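PDB 6UN9: Z-ring associated protein G from Haemophilus ducreyi, which probably takes part in cell division, envelope biogenesis and cell-shape maintenance, likely linking the Z-ring to the septal peptidoglycan-synthesizing complexes through a tetrameric helical coiled coil. Local coordinates for residues Q18-L21 with K22-A26; M32-Q35 with K36-E40; F43-S46 with A47-E51; Y61-F64 with A65-E69. The protein carries 2 engineered substitutions. One frame throughout, in Å; residues are numbered along the deposited sequence.

Contact 1 (Q18-L21 with K22-A26); sequences QIQL and KSELA
Ser-23 folds its hydroxyl back onto the turn before it: OG donates to Gln-20 O at 2.8 Å, in the carbonyl plane and on a lone pair. The same oxygen receives Glu-24 N at 2.7 Å, so one carbonyl is gripped by an i+4 amide and an i+3 hydroxyl. A chi1 of 78° sets OG between the backbone N and carbonyl carbon of Ser-23, which lets OG reach back to that carbonyl. Flanking i to i+4 bonds, Lys-22 N to Gln-18 O (2.9 Å) and Leu-25 N to Leu-21 O (2.8 Å), complete this close-wound part of the helix. The side chains around it are looser. Gln-18 and Lys-22 run alongside one another, with NE2 of Gln-18 beside CG of Lys-22. Glu-24 reaches back across the turn, and its OE2 stops 3.3 Å from Leu-21 CD2. Gln-20, Ser-23 and Lys-22 are exposed, though Lys-22 also touches Gln-17 of the second subunit, whereas Leu-21 is buried. On helix 16-37, within the predicted coiled coil, Leu-21 packs on Leu-21 of the second subunit and Gln-18 on its Gln-18, while Leu-25 lies against Glu-24 of that same subunit.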
loop_
_atom_site.group_PDB
_atom_site.type_symbol
_atom_site.label_atom_id
_atom_site.label_comp_id
_atom_site.label_asym_id
_atom_site.label_seq_id
_atom_site.Cartn_x
_atom_site.Cartn_y
_atom_site.Cartn_z
ATOM N N GLN A 18 -38.839 21.401 -29.803
ATOM C CA GLN A 18 -39.287 20.196 -29.123
ATOM C C GLN A 18 -38.412 18.981 -29.483
ATOM O O GLN A 18 -37.801 18.376 -28.595
ATOM C CB GLN A 18 -40.773 19.969 -29.410
ATOM C CG GLN A 18 -41.368 18.706 -28.817
ATOM C CD GLN A 18 -41.306 17.527 -29.789
ATOM O OE1 GLN A 18 -42.034 17.492 -30.788
ATOM N NE2 GLN A 18 -40.428 16.563 -29.505
ATOM N N ILE A 19 -38.292 18.621 -30.766
ATOM C CA ILE A 19 -37.519 17.425 -31.117
ATOM C C ILE A 19 -36.081 17.471 -30.601
ATOM O O ILE A 19 -35.375 16.457 -30.669
ATOM C CB ILE A 19 -37.479 17.127 -32.645
ATOM C CG1 ILE A 19 -36.978 18.325 -33.464
ATOM C CG2 ILE A 19 -38.835 16.598 -33.162
ATOM C CD1 ILE A 19 -35.471 18.437 -33.597
ATOM N N GLN A 20 -35.622 18.620 -30.108
ATOM C CA GLN A 20 -34.258 18.711 -29.618
ATOM C C GLN A 20 -34.188 18.412 -28.121
ATOM O O GLN A 20 -33.368 17.596 -27.677
ATOM C CB GLN A 20 -33.688 20.091 -29.919
ATOM C CG GLN A 20 -32.222 20.197 -29.639
ATOM C CD GLN A 20 -31.628 21.451 -30.205
ATOM O OE1 GLN A 20 -32.123 22.555 -29.957
ATOM N NE2 GLN A 20 -30.568 21.296 -30.991
ATOM N N LEU A 21 -35.040 19.075 -27.338
ATOM C CA LEU A 21 -35.325 18.616 -25.988
ATOM C C LEU A 21 -35.497 17.107 -25.960
ATOM O O LEU A 21 -34.911 16.425 -25.115
ATOM C CB LEU A 21 -36.587 19.294 -25.443
ATOM C CG LEU A 21 -36.583 20.805 -25.265
ATOM C CD1 LEU A 21 -37.818 21.238 -24.485
ATOM C CD2 LEU A 21 -35.315 21.284 -24.591
ATOM N N LYS A 22 -36.279 16.556 -26.891
ATOM C CA LYS A 22 -36.407 15.104 -26.928
ATOM C C LYS A 22 -35.058 14.427 -27.105
ATOM O O LYS A 22 -34.853 13.331 -26.573
ATOM C CB LYS A 22 -37.362 14.654 -28.025
ATOM C CG LYS A 22 -38.799 14.560 -27.531
ATOM C CD LYS A 22 -39.500 13.248 -27.895
ATOM C CE LYS A 22 -40.916 13.230 -27.295
ATOM N NZ LYS A 22 -41.776 12.087 -27.730
ATOM N N SER A 23 -34.118 15.067 -27.810
ATOM C CA SER A 23 -32.834 14.413 -28.022
ATOM C C SER A 23 -31.901 14.649 -26.838
ATOM O O SER A 23 -31.239 13.714 -26.372
ATOM C CB SER A 23 -32.193 14.860 -29.343
ATOM O OG SER A 23 -31.595 16.139 -29.246
ATOM N N GLU A 24 -31.862 15.864 -26.306
ATOM C CA GLU A 24 -30.943 16.085 -25.207
ATOM C C GLU A 24 -31.465 15.563 -23.868
ATOM O O GLU A 24 -30.672 15.437 -22.922
ATOM C CB GLU A 24 -30.576 17.569 -25.119
ATOM C CG GLU A 24 -31.693 18.528 -24.914
ATOM C CD GLU A 24 -31.269 19.943 -25.274
ATOM O OE1 GLU A 24 -30.042 20.183 -25.355
ATOM O OE2 GLU A 24 -32.151 20.807 -25.493
ATOM N N LEU A 25 -32.751 15.212 -23.764
ATOM C CA LEU A 25 -33.172 14.452 -22.589
ATOM C C LEU A 25 -32.774 12.988 -22.701
ATOM O O LEU A 25 -32.429 12.359 -21.701
ATOM C CB LEU A 25 -34.676 14.546 -22.373
ATOM C CG LEU A 25 -35.032 14.067 -20.963
ATOM C CD1 LEU A 25 -34.369 14.947 -19.915
ATOM C CD2 LEU A 25 -36.531 13.999 -20.735
ATOM N N ALA A 26 -32.843 12.421 -23.904
ATOM C CA ALA A 26 -32.361 11.062 -24.109
ATOM C C ALA A 26 -30.841 11.002 -23.995
ATOM O O ALA A 26 -30.292 10.071 -23.395
ATOM C CB ALA A 26 -32.826 10.545 -25.465
#

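Contact 2 (M32-Q35 with K36-E40); sequences MEEQ and KQQLE. Engineered in segment 32-35: Met-32 (natural residue Ile).
With chi1 at 62°, Gln-38 has CG set between its backbone N and carbonyl carbon, and the chain then extends back over the preceding turn; Glu-34, its own chain extended beyond CG, comes to meet it. The amide of Gln-38 and the carboxylate of Glu-34 cross with their planes 62° apart, and NE2 of Gln-38 stays 3.7 Å from OE1 of Glu-34, a loose polar approach. Closer in, CG of Gln-38 lies 3.3 Å from Glu-34 O, while NE2 also passes over CA of Gln-35. This is where helix 16-37 runs out, inside the predicted coiled coil, and its bonding weakens. Gln-37 N still bonds Glu-33 O at 3.1 Å. The next two i to i+4 bonds are weak: Gln-38 N to Glu-34 O, and Leu-39 N to Gln-35 O at 3.4 Å. Lys-36 bends at its last torsion, and its NZ remains 5.6 Å from OE1 of Glu-33; the two charges are not in contact, and any attraction is probably slight. Leu-39 is buried against Leu-39 of the second subunit, Leu-72 of the third and Leu-71 of the fourth. The engineered Met-32, present as selenomethionine, directs its end away from 36-40 and packs on Met-32 of the second subunit.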
loop_
_atom_site.group_PDB
_atom_site.type_symbol
_atom_site.label_atom_id
_atom_site.label_comp_id
_atom_site.label_asym_id
_atom_site.label_seq_id
_atom_site.Cartn_x
_atom_site.Cartn_y
_atom_site.Cartn_z
HETATM N N MSE A 32 -26.078 9.503 -18.235
HETATM C CA MSE A 32 -26.173 9.236 -16.802
HETATM C C MSE A 32 -26.069 7.787 -16.402
HETATM O O MSE A 32 -25.696 7.493 -15.264
HETATM C CB MSE A 32 -27.487 9.742 -16.242
HETATM C CG MSE A 32 -27.533 11.225 -16.002
HETATM SE SE MSE A 32 -29.052 11.688 -14.882
HETATM C CE MSE A 32 -30.485 10.680 -15.757
ATOM N N GLU A 33 -26.488 6.919 -17.329
ATOM C CA GLU A 33 -26.484 5.442 -17.165
ATOM C C GLU A 33 -25.100 4.937 -17.559
ATOM O O GLU A 33 -24.662 3.925 -17.004
ATOM C CB GLU A 33 -27.567 4.783 -18.012
ATOM C CG GLU A 33 -27.812 3.344 -17.615
ATOM C CD GLU A 33 -29.160 2.795 -18.040
ATOM O OE1 GLU A 33 -29.326 1.561 -18.001
ATOM O OE2 GLU A 33 -30.034 3.603 -18.406
ATOM N N GLU A 34 -24.498 5.558 -18.569
ATOM C CA GLU A 34 -23.095 5.275 -18.836
ATOM C C GLU A 34 -22.263 5.566 -17.593
ATOM O O GLU A 34 -21.577 4.686 -17.064
ATOM C CB GLU A 34 -22.592 6.116 -20.002
ATOM C CG GLU A 34 -21.514 5.441 -20.867
ATOM C CD GLU A 34 -20.770 6.433 -21.775
ATOM O OE1 GLU A 34 -20.002 7.286 -21.246
ATOM O OE2 GLU A 34 -20.970 6.370 -23.017
ATOM N N GLN A 35 -22.335 6.805 -17.112
ATOM C CA GLN A 35 -21.683 7.231 -15.881
ATOM C C GLN A 35 -21.989 6.314 -14.695
ATOM O O GLN A 35 -21.201 6.275 -13.742
ATOM C CB GLN A 35 -22.119 8.678 -15.572
ATOM C CG GLN A 35 -21.275 9.414 -14.547
ATOM C CD GLN A 35 -20.031 10.048 -15.146
ATOM O OE1 GLN A 35 -18.979 10.115 -14.508
ATOM N NE2 GLN A 35 -20.151 10.524 -16.376
ATOM N N LYS A 36 -23.110 5.587 -14.722
ATOM C CA LYS A 36 -23.481 4.750 -13.587
ATOM C C LYS A 36 -22.799 3.394 -13.653
ATOM O O LYS A 36 -22.334 2.884 -12.631
ATOM C CB LYS A 36 -24.994 4.581 -13.533
ATOM C CG LYS A 36 -25.523 3.564 -12.538
ATOM C CD LYS A 36 -26.980 3.914 -12.173
ATOM C CE LYS A 36 -27.775 2.710 -11.668
ATOM N NZ LYS A 36 -27.756 1.585 -12.659
ATOM N N GLN A 37 -22.720 2.794 -14.832
ATOM C CA GLN A 37 -22.056 1.510 -14.961
ATOM C C GLN A 37 -20.558 1.650 -15.246
ATOM O O GLN A 37 -19.904 0.648 -15.561
ATOM C CB GLN A 37 -22.746 0.651 -16.027
ATOM C CG GLN A 37 -22.386 0.955 -17.469
ATOM C CD GLN A 37 -23.020 -0.039 -18.429
ATOM O OE1 GLN A 37 -24.177 -0.436 -18.257
ATOM N NE2 GLN A 37 -22.265 -0.453 -19.442
ATOM N N GLN A 38 -19.997 2.860 -15.141
ATOM C CA GLN A 38 -18.555 2.992 -15.047
ATOM C C GLN A 38 -18.127 3.545 -13.700
ATOM O O GLN A 38 -16.925 3.728 -13.473
ATOM C CB GLN A 38 -17.981 3.831 -16.199
ATOM C CG GLN A 38 -18.433 5.268 -16.310
ATOM C CD GLN A 38 -18.132 5.881 -17.703
ATOM O OE1 GLN A 38 -17.596 5.209 -18.608
ATOM N NE2 GLN A 38 -18.499 7.160 -17.876
ATOM N N LEU A 39 -19.082 3.807 -12.805
ATOM C CA LEU A 39 -18.786 3.848 -11.377
ATOM C C LEU A 39 -18.789 2.437 -10.802
ATOM O O LEU A 39 -17.862 2.044 -10.086
ATOM C CB LEU A 39 -19.805 4.724 -10.643
ATOM C CG LEU A 39 -19.385 6.121 -10.211
ATOM C CD1 LEU A 39 -20.361 6.591 -9.170
ATOM C CD2 LEU A 39 -17.944 6.187 -9.656
ATOM N N GLU A 40 -19.825 1.656 -11.128
ATOM C CA GLU A 40 -19.867 0.257 -10.726
ATOM C C GLU A 40 -18.624 -0.488 -11.185
ATOM O O GLU A 40 -18.200 -1.435 -10.521
ATOM C CB GLU A 40 -21.137 -0.416 -11.266
ATOM C CG GLU A 40 -22.334 -0.311 -10.301
ATOM C CD GLU A 40 -23.688 -0.678 -10.916
ATOM O OE1 GLU A 40 -24.723 -0.439 -10.242
ATOM O OE2 GLU A 40 -23.721 -1.195 -12.058
#

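Contact 3 (F43-S46 with A47-E51); sequences FEQS and ANLLE
Near the start of helix 42-69, in the part predicted to form a coiled coil, the amide end of Gln-45 meets Leu-49 one turn on. CG of Gln-45 is anti to the backbone N (chi1 -173°), and a bend at chi2 swings the amide forward along the helix, where NE2 sits 3.3 Å from Leu-49 CD2. CG of Leu-49 lies equally near Gln-45 O, so the leucine borders both the amide and the backbone carbonyl of Gln-45. Asn-48 stands across from Gln-45 with the two amide planes 82° apart, its CG 3.5 Å from Glu-44 O. The backbone ladder is uneven: Leu-50 N bonds Ser-46 O at 2.9 Å, Asn-48 N reaches Glu-44 O at 3.3 Å, and Ala-47 N to Phe-43 O is weak. Outward, Ser-46 touches Phe-64 of both the third and fourth subunits, Leu-49 and Leu-50 pack on Leu-60 of the fourth, and Leu-50 O accepts a hydrogen bond from Tyr-57 OH of the third. Polar residues on one flank and leucines buried between subunits are characteristic of an amphipathic helix in a helical tetramer.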
loop_
_atom_site.group_PDB
_atom_site.type_symbol
_atom_site.label_atom_id
_atom_site.label_comp_id
_atom_site.label_asym_id
_atom_site.label_seq_id
_atom_site.Cartn_x
_atom_site.Cartn_y
_atom_site.Cartn_z
ATOM N N PHE A 43 -15.472 1.032 -8.598
ATOM C CA PHE A 43 -15.455 0.461 -7.264
ATOM C C PHE A 43 -15.356 -1.054 -7.263
ATOM O O PHE A 43 -15.135 -1.640 -6.201
ATOM C CB PHE A 43 -16.698 0.886 -6.480
ATOM C CG PHE A 43 -16.692 2.322 -6.108
ATOM C CD1 PHE A 43 -15.801 2.795 -5.175
ATOM C CD2 PHE A 43 -17.555 3.216 -6.719
ATOM C CE1 PHE A 43 -15.764 4.118 -4.839
ATOM C CE2 PHE A 43 -17.535 4.556 -6.387
ATOM C CZ PHE A 43 -16.631 5.007 -5.444
ATOM N N GLU A 44 -15.508 -1.713 -8.402
ATOM C CA GLU A 44 -15.267 -3.142 -8.351
ATOM C C GLU A 44 -13.819 -3.459 -8.676
ATOM O O GLU A 44 -13.219 -4.318 -8.033
ATOM C CB GLU A 44 -16.205 -3.894 -9.294
ATOM C CG GLU A 44 -16.566 -5.279 -8.753
ATOM C CD GLU A 44 -17.653 -6.013 -9.537
ATOM O OE1 GLU A 44 -18.336 -5.392 -10.391
ATOM O OE2 GLU A 44 -17.823 -7.229 -9.283
ATOM N N GLN A 45 -13.240 -2.768 -9.652
ATOM C CA GLN A 45 -11.822 -2.896 -9.944
ATOM C C GLN A 45 -10.960 -2.141 -8.941
ATOM O O GLN A 45 -9.729 -2.273 -8.978
ATOM C CB GLN A 45 -11.547 -2.419 -11.381
ATOM C CG GLN A 45 -10.124 -2.645 -11.912
ATOM C CD GLN A 45 -9.647 -4.087 -11.791
ATOM O OE1 GLN A 45 -10.420 -5.028 -11.961
ATOM N NE2 GLN A 45 -8.368 -4.260 -11.503
ATOM N N SER A 46 -11.568 -1.367 -8.043
ATOM C CA SER A 46 -10.819 -0.764 -6.950
ATOM C C SER A 46 -10.775 -1.687 -5.739
ATOM O O SER A 46 -9.708 -1.901 -5.157
ATOM C CB SER A 46 -11.423 0.587 -6.566
ATOM O OG SER A 46 -10.711 1.637 -7.187
ATOM N N ALA A 47 -11.931 -2.244 -5.367
ATOM C CA ALA A 47 -11.995 -3.253 -4.316
ATOM C C ALA A 47 -11.061 -4.425 -4.601
ATOM O O ALA A 47 -10.607 -5.099 -3.671
ATOM C CB ALA A 47 -13.434 -3.751 -4.161
ATOM N N ASN A 48 -10.773 -4.691 -5.870
ATOM C CA ASN A 48 -9.848 -5.758 -6.204
ATOM C C ASN A 48 -8.409 -5.351 -5.929
ATOM O O ASN A 48 -7.688 -6.042 -5.205
ATOM C CB ASN A 48 -10.029 -6.160 -7.663
ATOM C CG ASN A 48 -11.148 -7.143 -7.838
ATOM O OD1 ASN A 48 -11.523 -7.493 -8.958
ATOM N ND2 ASN A 48 -11.704 -7.599 -6.717
ATOM N N LEU A 49 -7.984 -4.224 -6.486
ATOM C CA LEU A 49 -6.604 -3.820 -6.307
ATOM C C LEU A 49 -6.299 -3.476 -4.855
ATOM O O LEU A 49 -5.136 -3.535 -4.444
ATOM C CB LEU A 49 -6.299 -2.633 -7.208
ATOM C CG LEU A 49 -6.477 -2.830 -8.699
ATOM C CD1 LEU A 49 -5.622 -1.806 -9.394
ATOM C CD2 LEU A 49 -6.105 -4.233 -9.122
ATOM N N LEU A 50 -7.319 -3.104 -4.076
ATOM C CA LEU A 50 -7.093 -2.724 -2.685
ATOM C C LEU A 50 -6.895 -3.942 -1.797
ATOM O O LEU A 50 -6.123 -3.887 -0.836
ATOM C CB LEU A 50 -8.256 -1.891 -2.150
ATOM C CG LEU A 50 -8.183 -0.402 -2.442
ATOM C CD1 LEU A 50 -9.477 0.308 -2.010
ATOM C CD2 LEU A 50 -6.986 0.183 -1.756
ATOM N N GLU A 51 -7.601 -5.035 -2.082
ATOM C CA GLU A 51 -7.386 -6.247 -1.310
ATOM C C GLU A 51 -6.032 -6.861 -1.640
ATOM O O GLU A 51 -5.307 -7.291 -0.735
ATOM C CB GLU A 51 -8.516 -7.244 -1.550
ATOM C CG GLU A 51 -8.689 -8.214 -0.394
ATOM C CD GLU A 51 -9.714 -9.293 -0.667
ATOM O OE1 GLU A 51 -10.105 -9.985 0.303
ATOM O OE2 GLU A 51 -10.123 -9.452 -1.842
#

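Contact 4 (Y61-F64 with A65-E69); sequences YTHF and AQNSE
CG of the Asn-67 amide lies over one face of the His-63 ring, one helical turn on, with OD1 3.8 Å from CE1. This is an i to i+4 pair near the C-terminal end of helix 42-69, in the tetrameric helical assembly. The His-63 ring is carried there by a CG anti to the backbone N (chi1 176°), and its plane is inclined 38° to the amide. Two turn-spanning neighbours share the first shell. CB of Ala-65 rests against CE2 of the Tyr-61 ring at 4.1 Å, an apolar touch. Gln-66 doubles back over Thr-62, its CG and CD both 3.1 Å from Thr-62 O, while its NE2 is too poorly angled for a bond to that oxygen.

In the next shell, the ring of Phe-64 places CD2 at the edge of the His-63 ring, in its plane. His-42 of the fourth subunit meets the His-63 ring nearly parallel, at about 20°, and its ND1 makes a weak hydrogen bond with Asn-67 OD1, so the pair is also contacted from across the interface. Phe-64 itself meets Phe-64 of the second subunit and Phe-43 of the third. Within the chain, Ser-68 OG is hydrogen-bonded to Gln-77 OE1. In the backbone, Tyr-61 O takes two donors, Phe-64 N at 3.0 Å and Ala-65 N at 2.8 Å.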
loop_
_atom_site.group_PDB
_atom_site.type_symbol
_atom_site.label_atom_id
_atom_site.label_comp_id
_atom_site.label_asym_id
_atom_site.label_seq_id
_atom_site.Cartn_x
_atom_site.Cartn_y
_atom_site.Cartn_z
ATOM N N TYR A 61 3.950 -7.962 6.645
ATOM C CA TYR A 61 3.851 -7.848 8.096
ATOM C C TYR A 61 4.273 -9.140 8.776
ATOM O O TYR A 61 5.047 -9.108 9.738
ATOM C CB TYR A 61 2.433 -7.472 8.539
ATOM C CG TYR A 61 2.239 -7.570 10.046
ATOM C CD1 TYR A 61 2.534 -6.497 10.871
ATOM C CD2 TYR A 61 1.766 -8.745 10.641
ATOM C CE1 TYR A 61 2.362 -6.585 12.237
ATOM C CE2 TYR A 61 1.598 -8.841 12.004
ATOM C CZ TYR A 61 1.898 -7.761 12.802
ATOM O OH TYR A 61 1.736 -7.848 14.178
ATOM N N THR A 62 3.756 -10.288 8.326
ATOM C CA THR A 62 4.098 -11.501 9.051
ATOM C C THR A 62 5.476 -12.035 8.685
ATOM O O THR A 62 6.049 -12.788 9.475
ATOM C CB THR A 62 3.042 -12.591 8.865
ATOM O OG1 THR A 62 3.285 -13.319 7.652
ATOM C CG2 THR A 62 1.657 -11.974 8.881
ATOM N N HIS A 63 6.046 -11.641 7.539
ATOM C CA HIS A 63 7.471 -11.876 7.346
ATOM C C HIS A 63 8.310 -11.098 8.345
ATOM O O HIS A 63 9.488 -11.412 8.530
ATOM C CB HIS A 63 7.922 -11.501 5.942
ATOM C CG HIS A 63 9.403 -11.632 5.736
ATOM N ND1 HIS A 63 10.309 -10.721 6.240
ATOM C CD2 HIS A 63 10.135 -12.571 5.089
ATOM C CE1 HIS A 63 11.529 -11.079 5.895
ATOM N NE2 HIS A 63 11.450 -12.192 5.190
ATOM N N PHE A 64 7.743 -10.073 8.960
ATOM C CA PHE A 64 8.408 -9.375 10.045
ATOM C C PHE A 64 8.005 -9.926 11.404
ATOM O O PHE A 64 8.815 -9.916 12.343
ATOM C CB PHE A 64 8.116 -7.869 9.943
ATOM C CG PHE A 64 9.178 -7.137 9.194
ATOM C CD1 PHE A 64 9.957 -6.171 9.822
ATOM C CD2 PHE A 64 9.462 -7.486 7.876
ATOM C CE1 PHE A 64 10.981 -5.555 9.130
ATOM C CE2 PHE A 64 10.466 -6.861 7.183
ATOM C CZ PHE A 64 11.236 -5.908 7.812
ATOM N N ALA A 65 6.772 -10.419 11.512
ATOM C CA ALA A 65 6.268 -10.896 12.792
ATOM C C ALA A 65 7.113 -12.039 13.319
ATOM O O ALA A 65 7.327 -12.150 14.530
ATOM C CB ALA A 65 4.809 -11.332 12.649
ATOM N N GLN A 66 7.601 -12.899 12.420
ATOM C CA GLN A 66 8.430 -14.027 12.817
ATOM C C GLN A 66 9.910 -13.657 12.849
ATOM O O GLN A 66 10.550 -13.830 13.889
ATOM C CB GLN A 66 8.159 -15.239 11.911
ATOM C CG GLN A 66 8.033 -14.954 10.420
ATOM C CD GLN A 66 6.909 -15.765 9.740
ATOM O OE1 GLN A 66 6.063 -16.365 10.408
ATOM N NE2 GLN A 66 6.897 -15.765 8.403
ATOM N N ASN A 67 10.465 -13.104 11.760
ATOM C CA ASN A 67 11.882 -12.717 11.762
ATOM C C ASN A 67 12.260 -11.746 12.881
ATOM O O ASN A 67 13.455 -11.491 13.076
ATOM C CB ASN A 67 12.307 -12.094 10.440
ATOM C CG ASN A 67 12.590 -13.125 9.381
ATOM O OD1 ASN A 67 13.470 -12.944 8.533
ATOM N ND2 ASN A 67 11.852 -14.229 9.425
ATOM N N SER A 68 11.305 -11.193 13.619
ATOM C CA SER A 68 11.713 -10.402 14.771
ATOM C C SER A 68 11.731 -11.242 16.042
ATOM O O SER A 68 12.633 -11.100 16.878
ATOM C CB SER A 68 10.795 -9.196 14.945
ATOM O OG SER A 68 11.200 -8.411 16.049
ATOM N N GLU A 69 10.754 -12.125 16.205
ATOM C CA GLU A 69 10.807 -13.062 17.316
ATOM C C GLU A 69 11.726 -14.243 17.032
ATOM O O GLU A 69 11.901 -15.093 17.909
ATOM C CB GLU A 69 9.398 -13.557 17.662
ATOM C CG GLU A 69 9.019 -13.370 19.133
ATOM C CD GLU A 69 8.957 -14.683 19.913
ATOM O OE1 GLU A 69 9.811 -15.573 19.691
ATOM O OE2 GLU A 69 8.041 -14.823 20.755
#

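The four contacts follow one another along an elongated chain. Contacts 1 and 2 share helix 16-37, with centres about 21 Å apart; contacts 3 and 4 share helix 42-69, with centres about 27 Å apart. Contacts 2 and 3 are separated by two residues, at the break between the helices, their centres about 17 Å apart, whereas contacts 1 and 4 lie on opposite sides of the chain's centre, about 64 Å between centres. Subunit neighbours change along the way: contact 1 packs on the second subunit, while contacts 2, 3 and 4 also touch the third and fourth. Contacts 3 and 4 do not touch within the chain (nearest atoms about 12 Å apart) but meet across subunits.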